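Guanine deaminase (Escherichia coli, PDB 6OHB) catalyses the zinc-dependent hydrolytic deamination of guanine to xanthine and ammonia, the single step from guanine to xanthine in guanine degradation. Local coordinates at residues D80-Y85 against A296-S301; G331-F334 against Q338-N341; T137-G142 against K369-D374. One frame throughout, in Å; residues are numbered along the deposited sequence.

Contact 1 (D80-Y85 against A296-S301); sequences DTHIHY and AFCPTS. With ZN (zinc ion), chain E.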
ATOM      1  N   ASP A  80     -14.205  -8.027   8.098  1.00 36.21           N
ATOM      2  CA  ASP A  80     -13.670  -6.704   8.411  1.00 42.22           C
ATOM      3  C   ASP A  80     -14.207  -6.278   9.774  1.00 41.36           C
ATOM      4  O   ASP A  80     -15.390  -5.944   9.901  1.00 43.76           O
ATOM      5  CB  ASP A  80     -14.083  -5.712   7.325  1.00 38.81           C
ATOM      6  CG  ASP A  80     -13.280  -4.422   7.363  1.00 52.83           C
ATOM      7  OD1 ASP A  80     -12.783  -4.039   8.447  1.00 51.03           O
ATOM      8  OD2 ASP A  80     -13.160  -3.785   6.294  1.00 49.06           O
ATOM      9  N   THR A  81     -13.336  -6.239  10.784  1.00 34.43           N
ATOM     10  CA  THR A  81     -13.804  -6.096  12.160  1.00 42.68           C
ATOM     11  C   THR A  81     -13.894  -4.654  12.663  1.00 40.43           C
ATOM     12  O   THR A  81     -14.272  -4.458  13.823  1.00 43.92           O
ATOM     13  CB  THR A  81     -12.914  -6.903  13.112  1.00 42.06           C
ATOM     14  OG1 THR A  81     -11.564  -6.423  13.052  1.00 36.65           O
ATOM     15  CG2 THR A  81     -12.954  -8.391  12.759  1.00 40.62           C
ATOM     16  N   HIS A  82     -13.595  -3.648  11.839  1.00 39.59           N
ATOM     17  CA  HIS A  82     -13.829  -2.253  12.235  1.00 45.18           C
ATOM     18  C   HIS A  82     -13.817  -1.385  10.984  1.00 40.81           C
ATOM     19  O   HIS A  82     -12.772  -1.237  10.342  1.00 40.95           O
ATOM     20  CB  HIS A  82     -12.789  -1.768  13.247  1.00 43.03           C
ATOM     21  CG  HIS A  82     -12.970  -0.340  13.665  1.00 43.83           C
ATOM     22  ND1 HIS A  82     -13.999   0.076  14.482  1.00 43.24           N
ATOM     23  CD2 HIS A  82     -12.255   0.773  13.369  1.00 49.78           C
ATOM     24  CE1 HIS A  82     -13.908   1.379  14.677  1.00 48.76           C
ATOM     25  NE2 HIS A  82     -12.857   1.826  14.014  1.00 47.83           N
ATOM     26  N   ILE A  83     -14.967  -0.810  10.649  1.00 40.53           N
ATOM     27  CA  ILE A  83     -15.085   0.061   9.486  1.00 40.34           C
ATOM     28  C   ILE A  83     -16.203   1.059   9.760  1.00 41.37           C
ATOM     29  O   ILE A  83     -17.203   0.726  10.402  1.00 45.83           O
ATOM     30  CB  ILE A  83     -15.314  -0.767   8.199  1.00 47.74           C
ATOM     31  CG1 ILE A  83     -15.394   0.140   6.970  1.00 45.05           C
ATOM     32  CG2 ILE A  83     -16.544  -1.667   8.331  1.00 38.80           C
ATOM     33  CD1 ILE A  83     -15.388  -0.618   5.654  1.00 42.73           C
ATOM     34  N   HIS A  84     -16.010   2.297   9.307  1.00 41.79           N
ATOM     35  CA  HIS A  84     -16.965   3.386   9.509  1.00 40.63           C
ATOM     36  C   HIS A  84     -17.755   3.588   8.210  1.00 40.74           C
ATOM     37  O   HIS A  84     -17.187   3.990   7.190  1.00 46.93           O
ATOM     38  CB  HIS A  84     -16.245   4.673   9.935  1.00 40.35           C
ATOM     39  CG  HIS A  84     -15.541   4.603  11.268  1.00 40.13           C
ATOM     40  ND1 HIS A  84     -16.034   5.213  12.405  1.00 41.16           N
ATOM     41  CD2 HIS A  84     -14.351   4.067  11.624  1.00 38.18           C
ATOM     42  CE1 HIS A  84     -15.198   5.021  13.409  1.00 41.23           C
ATOM     43  NE2 HIS A  84     -14.175   4.321  12.964  1.00 32.92           N
ATOM     44  N   TYR A  85     -19.059   3.282   8.244  1.00 39.13           N
ATOM     45  CA  TYR A  85     -19.922   3.478   7.076  1.00 43.15           C
ATOM     46  C   TYR A  85     -19.970   4.917   6.556  1.00 49.89           C
ATOM     47  O   TYR A  85     -19.814   5.111   5.337  1.00 43.22           O
ATOM     48  CB  TYR A  85     -21.323   2.934   7.406  1.00 41.66           C
ATOM     49  CG  TYR A  85     -22.517   3.691   6.846  1.00 46.26           C
ATOM     50  CD1 TYR A  85     -22.732   3.798   5.472  1.00 46.19           C
ATOM     51  CD2 TYR A  85     -23.455   4.268   7.700  1.00 48.92           C
ATOM     52  CE1 TYR A  85     -23.827   4.480   4.968  1.00 43.44           C
ATOM     53  CE2 TYR A  85     -24.558   4.949   7.203  1.00 47.36           C
ATOM     54  CZ  TYR A  85     -24.739   5.052   5.839  1.00 52.62           C
ATOM     55  OH  TYR A  85     -25.834   5.731   5.347  1.00 55.15           O
ATOM     56  N   ALA A 296      -9.651  -5.125  17.362  1.00 45.00           N
ATOM     57  CA  ALA A 296      -9.668  -4.878  15.921  1.00 43.74           C
ATOM     58  C   ALA A 296      -8.365  -4.192  15.522  1.00 44.23           C
ATOM     59  O   ALA A 296      -8.177  -3.000  15.785  1.00 43.56           O
ATOM     60  CB  ALA A 296     -10.875  -4.031  15.521  1.00 39.30           C
ATOM     61  N   PHE A 297      -7.488  -4.947  14.862  1.00 40.89           N
ATOM     62  CA  PHE A 297      -6.198  -4.471  14.374  1.00 39.62           C
ATOM     63  C   PHE A 297      -6.409  -3.736  13.054  1.00 44.84           C
ATOM     64  O   PHE A 297      -6.896  -4.326  12.083  1.00 42.04           O
ATOM     65  CB  PHE A 297      -5.261  -5.678  14.229  1.00 37.67           C
ATOM     66  CG  PHE A 297      -3.857  -5.358  13.767  1.00 41.91           C
ATOM     67  CD1 PHE A 297      -3.348  -4.071  13.792  1.00 38.40           C
ATOM     68  CD2 PHE A 297      -3.041  -6.387  13.306  1.00 38.40           C
ATOM     69  CE1 PHE A 297      -2.053  -3.813  13.359  1.00 42.80           C
ATOM     70  CE2 PHE A 297      -1.757  -6.137  12.874  1.00 44.71           C
ATOM     71  CZ  PHE A 297      -1.258  -4.851  12.896  1.00 42.87           C
ATOM     72  N   CYS A 298      -6.042  -2.449  13.011  1.00 37.83           N
ATOM     73  CA  CYS A 298      -6.198  -1.615  11.815  1.00 37.29           C
ATOM     74  C   CYS A 298      -4.871  -0.950  11.476  1.00 44.24           C
ATOM     75  O   CYS A 298      -4.633   0.208  11.862  1.00 44.67           O
ATOM     76  CB  CYS A 298      -7.262  -0.532  12.024  1.00 42.21           C
ATOM     77  SG  CYS A 298      -8.733  -0.977  12.965  1.00 45.75           S
ATOM     78  N   PRO A 299      -4.006  -1.625  10.708  1.00 44.78           N
ATOM     79  CA  PRO A 299      -2.664  -1.060  10.484  1.00 40.02           C
ATOM     80  C   PRO A 299      -2.652   0.204   9.632  1.00 42.52           C
ATOM     81  O   PRO A 299      -1.838   1.108   9.883  1.00 43.71           O
ATOM     82  CB  PRO A 299      -1.905  -2.210   9.812  1.00 44.51           C
ATOM     83  CG  PRO A 299      -2.974  -3.074   9.213  1.00 40.05           C
ATOM     84  CD  PRO A 299      -4.135  -2.987  10.163  1.00 36.49           C
ATOM     85  N   THR A 300      -3.538   0.305   8.638  1.00 43.44           N
ATOM     86  CA  THR A 300      -3.466   1.410   7.683  1.00 43.84           C
ATOM     87  C   THR A 300      -3.712   2.757   8.356  1.00 43.49           C
ATOM     88  O   THR A 300      -2.916   3.693   8.208  1.00 42.55           O
ATOM     89  CB  THR A 300      -4.467   1.181   6.549  1.00 42.73           C
ATOM     90  OG1 THR A 300      -4.161  -0.046   5.882  1.00 45.83           O
ATOM     91  CG2 THR A 300      -4.404   2.319   5.537  1.00 49.00           C
ATOM     92  N   SER A 301      -4.815   2.875   9.098  1.00 47.05           N
ATOM     93  CA  SER A 301      -5.081   4.118   9.810  1.00 48.04           C
ATOM     94  C   SER A 301      -4.070   4.353  10.928  1.00 46.32           C
ATOM     95  O   SER A 301      -3.711   5.504  11.201  1.00 45.60           O
ATOM     96  CB  SER A 301      -6.512   4.128  10.354  1.00 40.37           C
ATOM     97  OG  SER A 301      -6.580   3.527  11.631  1.00 52.99           O
TER
HETATM   98 ZN    ZN E 501     -12.518   3.785  13.725  1.00 51.08          ZN

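Contact 2 (G331-F334 against Q338-N341); sequences GTTF and QTLN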
ATOM      1  N   GLY A 331      -8.556   5.030   7.152  1.00 46.82           N
ATOM      2  CA  GLY A 331      -7.955   4.151   6.176  1.00 38.88           C
ATOM      3  C   GLY A 331      -8.400   4.501   4.770  1.00 49.76           C
ATOM      4  O   GLY A 331      -9.429   5.143   4.547  1.00 46.98           O
ATOM      5  N   THR A 332      -7.594   4.079   3.798  1.00 38.25           N
ATOM      6  CA  THR A 332      -7.800   4.465   2.410  1.00 45.12           C
ATOM      7  C   THR A 332      -8.316   3.334   1.529  1.00 49.29           C
ATOM      8  O   THR A 332      -8.562   3.565   0.342  1.00 50.31           O
ATOM      9  CB  THR A 332      -6.509   5.047   1.815  1.00 47.52           C
ATOM     10  OG1 THR A 332      -5.394   4.208   2.138  1.00 50.98           O
ATOM     11  CG2 THR A 332      -6.261   6.455   2.354  1.00 43.57           C
ATOM     12  N   THR A 333      -8.429   2.110   2.040  1.00 44.44           N
ATOM     13  CA  THR A 333      -8.857   1.010   1.188  1.00 46.78           C
ATOM     14  C   THR A 333      -9.870   0.123   1.903  1.00 42.35           C
ATOM     15  O   THR A 333      -9.789  -0.072   3.119  1.00 45.26           O
ATOM     16  CB  THR A 333      -7.651   0.186   0.713  1.00 46.63           C
ATOM     17  OG1 THR A 333      -8.088  -0.798  -0.229  1.00 50.13           O
ATOM     18  CG2 THR A 333      -6.951  -0.496   1.885  1.00 46.25           C
ATOM     19  N   PHE A 334     -10.844  -0.389   1.140  1.00 40.53           N
ATOM     20  CA  PHE A 334     -11.759  -1.424   1.613  1.00 42.93           C
ATOM     21  C   PHE A 334     -11.157  -2.820   1.539  1.00 38.17           C
ATOM     22  O   PHE A 334     -11.794  -3.776   1.996  1.00 43.70           O
ATOM     23  CB  PHE A 334     -13.053  -1.448   0.787  1.00 41.49           C
ATOM     24  CG  PHE A 334     -14.031  -0.354   1.118  1.00 43.00           C
ATOM     25  CD1 PHE A 334     -13.899   0.911   0.560  1.00 43.89           C
ATOM     26  CD2 PHE A 334     -15.109  -0.603   1.951  1.00 39.63           C
ATOM     27  CE1 PHE A 334     -14.814   1.910   0.846  1.00 42.39           C
ATOM     28  CE2 PHE A 334     -16.025   0.393   2.244  1.00 41.38           C
ATOM     29  CZ  PHE A 334     -15.877   1.649   1.691  1.00 42.83           C
ATOM     30  N   GLN A 338      -4.773  -5.667   0.967  1.00 35.00           N
ATOM     31  CA  GLN A 338      -3.932  -4.507   1.235  1.00 38.45           C
ATOM     32  C   GLN A 338      -3.826  -4.229   2.731  1.00 35.05           C
ATOM     33  O   GLN A 338      -2.765  -3.813   3.216  1.00 37.80           O
ATOM     34  CB  GLN A 338      -4.485  -3.293   0.486  1.00 32.81           C
ATOM     35  CG  GLN A 338      -4.519  -3.498  -1.018  1.00 36.65           C
ATOM     36  CD  GLN A 338      -4.987  -2.272  -1.776  1.00 42.78           C
ATOM     37  OE1 GLN A 338      -6.132  -1.845  -1.642  1.00 48.73           O
ATOM     38  NE2 GLN A 338      -4.099  -1.703  -2.582  1.00 46.56           N
ATOM     39  N   THR A 339      -4.915  -4.456   3.481  1.00 33.60           N
ATOM     40  CA  THR A 339      -4.858  -4.309   4.936  1.00 36.89           C
ATOM     41  C   THR A 339      -3.823  -5.248   5.543  1.00 36.72           C
ATOM     42  O   THR A 339      -3.053  -4.857   6.429  1.00 41.93           O
ATOM     43  CB  THR A 339      -6.234  -4.556   5.558  1.00 41.27           C
ATOM     44  OG1 THR A 339      -7.186  -3.655   4.986  1.00 38.94           O
ATOM     45  CG2 THR A 339      -6.189  -4.337   7.062  1.00 41.24           C
ATOM     46  N   LEU A 340      -3.789  -6.495   5.074  1.00 41.31           N
ATOM     47  CA  LEU A 340      -2.803  -7.437   5.584  1.00 39.29           C
ATOM     48  C   LEU A 340      -1.399  -7.058   5.131  1.00 33.56           C
ATOM     49  O   LEU A 340      -0.431  -7.284   5.861  1.00 40.84           O
ATOM     50  CB  LEU A 340      -3.150  -8.854   5.138  1.00 34.77           C
ATOM     51  CG  LEU A 340      -4.465  -9.429   5.665  1.00 42.28           C
ATOM     52  CD1 LEU A 340      -4.840 -10.673   4.867  1.00 39.43           C
ATOM     53  CD2 LEU A 340      -4.368  -9.740   7.155  1.00 38.64           C
ATOM     54  N   ASN A 341      -1.265  -6.484   3.937  1.00 36.78           N
ATOM     55  CA  ASN A 341       0.028  -5.936   3.527  1.00 43.34           C
ATOM     56  C   ASN A 341       0.524  -4.879   4.518  1.00 38.90           C
ATOM     57  O   ASN A 341       1.700  -4.886   4.928  1.00 40.90           O
ATOM     58  CB  ASN A 341      -0.088  -5.344   2.124  1.00 39.06           C
ATOM     59  CG  ASN A 341       1.249  -5.230   1.425  1.00 55.03           C
ATOM     60  OD1 ASN A 341       2.103  -6.110   1.541  1.00 54.68           O
ATOM     61  ND2 ASN A 341       1.442  -4.136   0.695  1.00 46.85           N
TER

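Contact 3 (T137-G142 against K369-D374); sequences TALVFG and KSLGLD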
ATOM      1  N   THR A 137     -18.612 -10.030   5.674  1.00 34.55           N
ATOM      2  CA  THR A 137     -19.088  -9.737   7.014  1.00 37.94           C
ATOM      3  C   THR A 137     -18.260  -8.597   7.573  1.00 38.81           C
ATOM      4  O   THR A 137     -17.027  -8.625   7.494  1.00 40.59           O
ATOM      5  CB  THR A 137     -18.981 -10.967   7.914  1.00 40.24           C
ATOM      6  OG1 THR A 137     -20.069 -11.853   7.625  1.00 47.97           O
ATOM      7  CG2 THR A 137     -19.004 -10.572   9.388  1.00 38.82           C
ATOM      8  N   ALA A 138     -18.936  -7.596   8.129  1.00 34.92           N
ATOM      9  CA  ALA A 138     -18.253  -6.450   8.697  1.00 44.90           C
ATOM     10  C   ALA A 138     -18.921  -6.048  10.002  1.00 41.61           C
ATOM     11  O   ALA A 138     -20.132  -6.197  10.175  1.00 38.89           O
ATOM     12  CB  ALA A 138     -18.236  -5.258   7.727  1.00 37.86           C
ATOM     13  N   LEU A 139     -18.104  -5.545  10.920  1.00 43.21           N
ATOM     14  CA  LEU A 139     -18.576  -4.870  12.121  1.00 34.91           C
ATOM     15  C   LEU A 139     -18.441  -3.378  11.837  1.00 40.73           C
ATOM     16  O   LEU A 139     -17.327  -2.873  11.662  1.00 35.58           O
ATOM     17  CB  LEU A 139     -17.766  -5.308  13.338  1.00 36.40           C
ATOM     18  CG  LEU A 139     -17.883  -4.478  14.615  1.00 40.75           C
ATOM     19  CD1 LEU A 139     -19.327  -4.407  15.094  1.00 36.88           C
ATOM     20  CD2 LEU A 139     -16.973  -5.052  15.694  1.00 33.58           C
ATOM     21  N   VAL A 140     -19.572  -2.684  11.751  1.00 42.15           N
ATOM     22  CA  VAL A 140     -19.661  -1.398  11.072  1.00 40.14           C
ATOM     23  C   VAL A 140     -20.074  -0.328  12.072  1.00 45.88           C
ATOM     24  O   VAL A 140     -21.110  -0.456  12.734  1.00 43.21           O
ATOM     25  CB  VAL A 140     -20.665  -1.442   9.905  1.00 44.90           C
ATOM     26  CG1 VAL A 140     -20.694  -0.097   9.193  1.00 46.63           C
ATOM     27  CG2 VAL A 140     -20.328  -2.566   8.936  1.00 38.24           C
ATOM     28  N   PHE A 141     -19.274   0.731  12.169  1.00 46.49           N
ATOM     29  CA  PHE A 141     -19.720   1.931  12.861  1.00 45.75           C
ATOM     30  C   PHE A 141     -20.785   2.627  12.026  1.00 46.45           C
ATOM     31  O   PHE A 141     -20.599   2.859  10.828  1.00 50.29           O
ATOM     32  CB  PHE A 141     -18.552   2.879  13.114  1.00 49.28           C
ATOM     33  CG  PHE A 141     -18.113   2.938  14.550  1.00 46.76           C
ATOM     34  CD1 PHE A 141     -17.563   1.825  15.159  1.00 47.95           C
ATOM     35  CD2 PHE A 141     -18.247   4.104  15.285  1.00 43.87           C
ATOM     36  CE1 PHE A 141     -17.151   1.868  16.472  1.00 50.61           C
ATOM     37  CE2 PHE A 141     -17.836   4.160  16.599  1.00 48.92           C
ATOM     38  CZ  PHE A 141     -17.284   3.043  17.197  1.00 52.60           C
ATOM     39  N   GLY A 142     -21.908   2.944  12.655  1.00 46.51           N
ATOM     40  CA  GLY A 142     -22.947   3.703  11.992  1.00 51.64           C
ATOM     41  C   GLY A 142     -22.843   5.207  12.162  1.00 54.38           C
ATOM     42  O   GLY A 142     -21.752   5.784  12.202  1.00 49.59           O
ATOM     43  N   LYS A 369     -13.823 -15.465  14.420  1.00 37.52           N
ATOM     44  CA  LYS A 369     -13.651 -15.828  15.822  1.00 40.90           C
ATOM     45  C   LYS A 369     -13.605 -14.597  16.719  1.00 44.96           C
ATOM     46  O   LYS A 369     -14.203 -14.590  17.803  1.00 39.75           O
ATOM     47  CB  LYS A 369     -12.377 -16.654  15.985  1.00 44.31           C
ATOM     48  CG  LYS A 369     -11.962 -16.883  17.420  1.00 38.12           C
ATOM     49  CD  LYS A 369     -12.715 -18.034  18.028  1.00 46.97           C
ATOM     50  CE  LYS A 369     -12.019 -18.508  19.293  1.00 51.88           C
ATOM     51  NZ  LYS A 369     -10.536 -18.524  19.115  1.00 58.04           N
ATOM     52  N   SER A 370     -12.890 -13.547  16.294  1.00 39.98           N
ATOM     53  CA  SER A 370     -12.857 -12.323  17.092  1.00 40.68           C
ATOM     54  C   SER A 370     -14.243 -11.704  17.213  1.00 39.17           C
ATOM     55  O   SER A 370     -14.557 -11.077  18.231  1.00 41.27           O
ATOM     56  CB  SER A 370     -11.871 -11.313  16.496  1.00 42.64           C
ATOM     57  OG  SER A 370     -12.483 -10.528  15.484  1.00 43.46           O
ATOM     58  N   LEU A 371     -15.091 -11.886  16.202  1.00 35.73           N
ATOM     59  CA  LEU A 371     -16.466 -11.412  16.257  1.00 36.21           C
ATOM     60  C   LEU A 371     -17.418 -12.430  16.878  1.00 42.89           C
ATOM     61  O   LEU A 371     -18.618 -12.155  16.970  1.00 42.63           O
ATOM     62  CB  LEU A 371     -16.948 -11.031  14.854  1.00 37.53           C
ATOM     63  CG  LEU A 371     -16.154  -9.891  14.205  1.00 44.48           C
ATOM     64  CD1 LEU A 371     -16.812  -9.426  12.912  1.00 40.40           C
ATOM     65  CD2 LEU A 371     -15.977  -8.727  15.180  1.00 35.77           C
ATOM     66  N   GLY A 372     -16.918 -13.598  17.281  1.00 39.61           N
ATOM     67  CA  GLY A 372     -17.776 -14.638  17.827  1.00 45.32           C
ATOM     68  C   GLY A 372     -18.724 -15.259  16.824  1.00 42.23           C
ATOM     69  O   GLY A 372     -19.825 -15.679  17.200  1.00 50.99           O
ATOM     70  N   LEU A 373     -18.329 -15.330  15.553  1.00 42.52           N
ATOM     71  CA  LEU A 373     -19.167 -15.895  14.502  1.00 38.34           C
ATOM     72  C   LEU A 373     -18.518 -17.085  13.814  1.00 35.51           C
ATOM     73  O   LEU A 373     -19.003 -17.514  12.761  1.00 41.88           O
ATOM     74  CB  LEU A 373     -19.514 -14.830  13.456  1.00 46.82           C
ATOM     75  CG  LEU A 373     -20.301 -13.591  13.880  1.00 43.86           C
ATOM     76  CD1 LEU A 373     -20.325 -12.578  12.743  1.00 36.96           C
ATOM     77  CD2 LEU A 373     -21.714 -13.975  14.292  1.00 45.58           C
ATOM     78  N   ASP A 374     -17.422 -17.616  14.365  1.00 40.31           N
ATOM     79  CA  ASP A 374     -16.703 -18.719  13.737  1.00 42.58           C
ATOM     80  C   ASP A 374     -17.526 -20.004  13.670  1.00 48.02           C
ATOM     81  O   ASP A 374     -17.136 -20.929  12.947  1.00 43.70           O
ATOM     82  CB  ASP A 374     -15.388 -18.985  14.471  1.00 39.14           C
ATOM     83  CG  ASP A 374     -15.585 -19.227  15.954  1.00 51.13           C
ATOM     84  OD1 ASP A 374     -16.092 -18.308  16.639  1.00 40.31           O
ATOM     85  OD2 ASP A 374     -15.232 -20.332  16.429  1.00 53.57           O
TER

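Contact 1 (D80-Y85 against A296-S301)
A chi1 of 179° swings the imidazole of His82 opposite its own backbone N and carries it toward the zinc ion, while CB, placed by the backbone, rests on the methyl of Ala296; Thr81, with OG1 lodged between backbone N and carbonyl carbon (chi1 61°), presents its hydroxyl to the same methyl. The setting is the inside of the amidohydrolase TIM barrel, where His82 and His84 form the His-x-His pair at the end of strand 73-84. Strand 294-297 pairs with strand 321-324, and Met324 of that strand is bonded through the backbone to Thr81. No hydrogen bond joins the two segments; they meet inside the barrel, past strand 321-324, mainly through side chains. The single methyl of alanine fits this short approach, with Ala296 CB 3.5 Å from Thr81 OG1 and 3.7 Å from His82 CB.

Both imidazoles use NE2 on the zinc ion, at 2.0 Å for His82 and 1.9 Å for His84, and His237 and Asp327 join them there. His82 ND1 is hydrogen-bonded to His235 NE2, so the ring is held at both nitrogens, by metal and by second shell, which limits its rotation. Cys298, the N-cap of helix 299-304, adds a soft, polarisable neighbour: its SG approaches the imidazole obliquely, 66° off the ring normal, and comes within 4.0 Å of His82 CD2.

Contact 2 (G331-F334 against Q338-N341)
Thr333 faces Gln338 at the point where a loop passes into helix 336-349. Just before it, the hydroxyl of Thr332 is taken up by Tyr304, while its side chain packs on Arg402 of the second subunit. Thr333 comes next and carries the contact. Its OG1, held anti to the backbone N (chi1 -174°), donates a short bond of 2.6 Å to Gln338 OE1. The C=O...donor angle is 153° and the hydroxyl lies 24° out of the carbonyl plane. The same OG1 accepts from Asn335 N, which makes an ST turn at the start of the helix, and Asn335 OD1 in turn accepts from Gln338 N. A threonine fits here because its hydroxyl can give and receive at once, while CG2 lies 4.0 Å from Gln338 CB and 4.4 Å from Thr339 OG1; the latter is packing only, since Thr339 OG1 is hydrogen-bonded to Asn335 O. Putting a valine here would probably leave Gln338 OE1 without this donor and Asn335 N without its acceptor, setting the glutamine amide free to turn. Phe334 follows with its CB directed away from the helix, and its ring packs on Leu130 and on Leu398 of the second subunit.

Contact 3 (T137-G142 against K369-D374)
Leu139 and Leu371 meet methyl to methyl, and this apolar packing carries the contact between strand 135-141 and the chain that leaves helix 365-370. Leu139 CD2 lies 3.8 Å from Leu371 CD2. The leucine on the strand reaches over because CG stands anti to its backbone N (chi1 166°), and the two side chains pass at a slant. Two residues earlier on the strand, Thr137 turns the same way and offers its methyl: CG2 is 4.1 Å from Leu373 CD1 and 4.3 Å from Leu371 CD1, so one small group rests against two leucines. Leucine suits both positions of the 369-374 segment because its two methyls can touch several buried partners at once: Leu371 also lies on Val79 and Thr81, and Leu373 on Ile164 and Leu203.

Polar bonds do not cross between the two segments but hold each of them in place. Thr137 serves both sides of the chemistry, for while CG2 packs, its OG1 is hydrogen-bonded to the carbonyl of Arg162. On the other segment, Ser370 O and Leu371 O take Ser294 OG and Trp233 NE1, so the carbonyls at and just after the helix end bond to side chains at the starts of two barrel strands, 294-297 and 233-238.

The backbone shape supplies the rest. Gly372 closes the helix with a Schellman motif; one of the two bonds back into the last turn is Gly372 N to Lys369 O, 2.9 Å, and the positive phi of 68° favours glycine. The reversal puts Leu371 and Leu373, on either side of the glycine in sequence, against the strand. This is the packing of the barrel floor, at the N-terminal ends of the parallel strands of the amidohydrolase TIM barrel.

In the fold
Contacts 1 and 3 lie in the buried core and draw on neighbouring parallel strands, 73-84 and 135-141, which a probable backbone hydrogen bond from Leu139 N to Asp80 O, 2.9 Å, helps to join. Their chemistry follows the axis of the barrel: metal ligands gather in contact 1, whereas contact 3, farther from the zinc toward the starts of the strands, is made of methyl packing. Contact 2 is only partly buried, joins residues close in sequence, and relies on a hydrogen bond at a helix start beside the second subunit. It still leans on contact 1, where Ile83 CD1 packs on Phe334 CE2 and Pro299 CG lies against Thr339 O. Contacts 2 and 3 do not touch; their centres are about 17 Å apart.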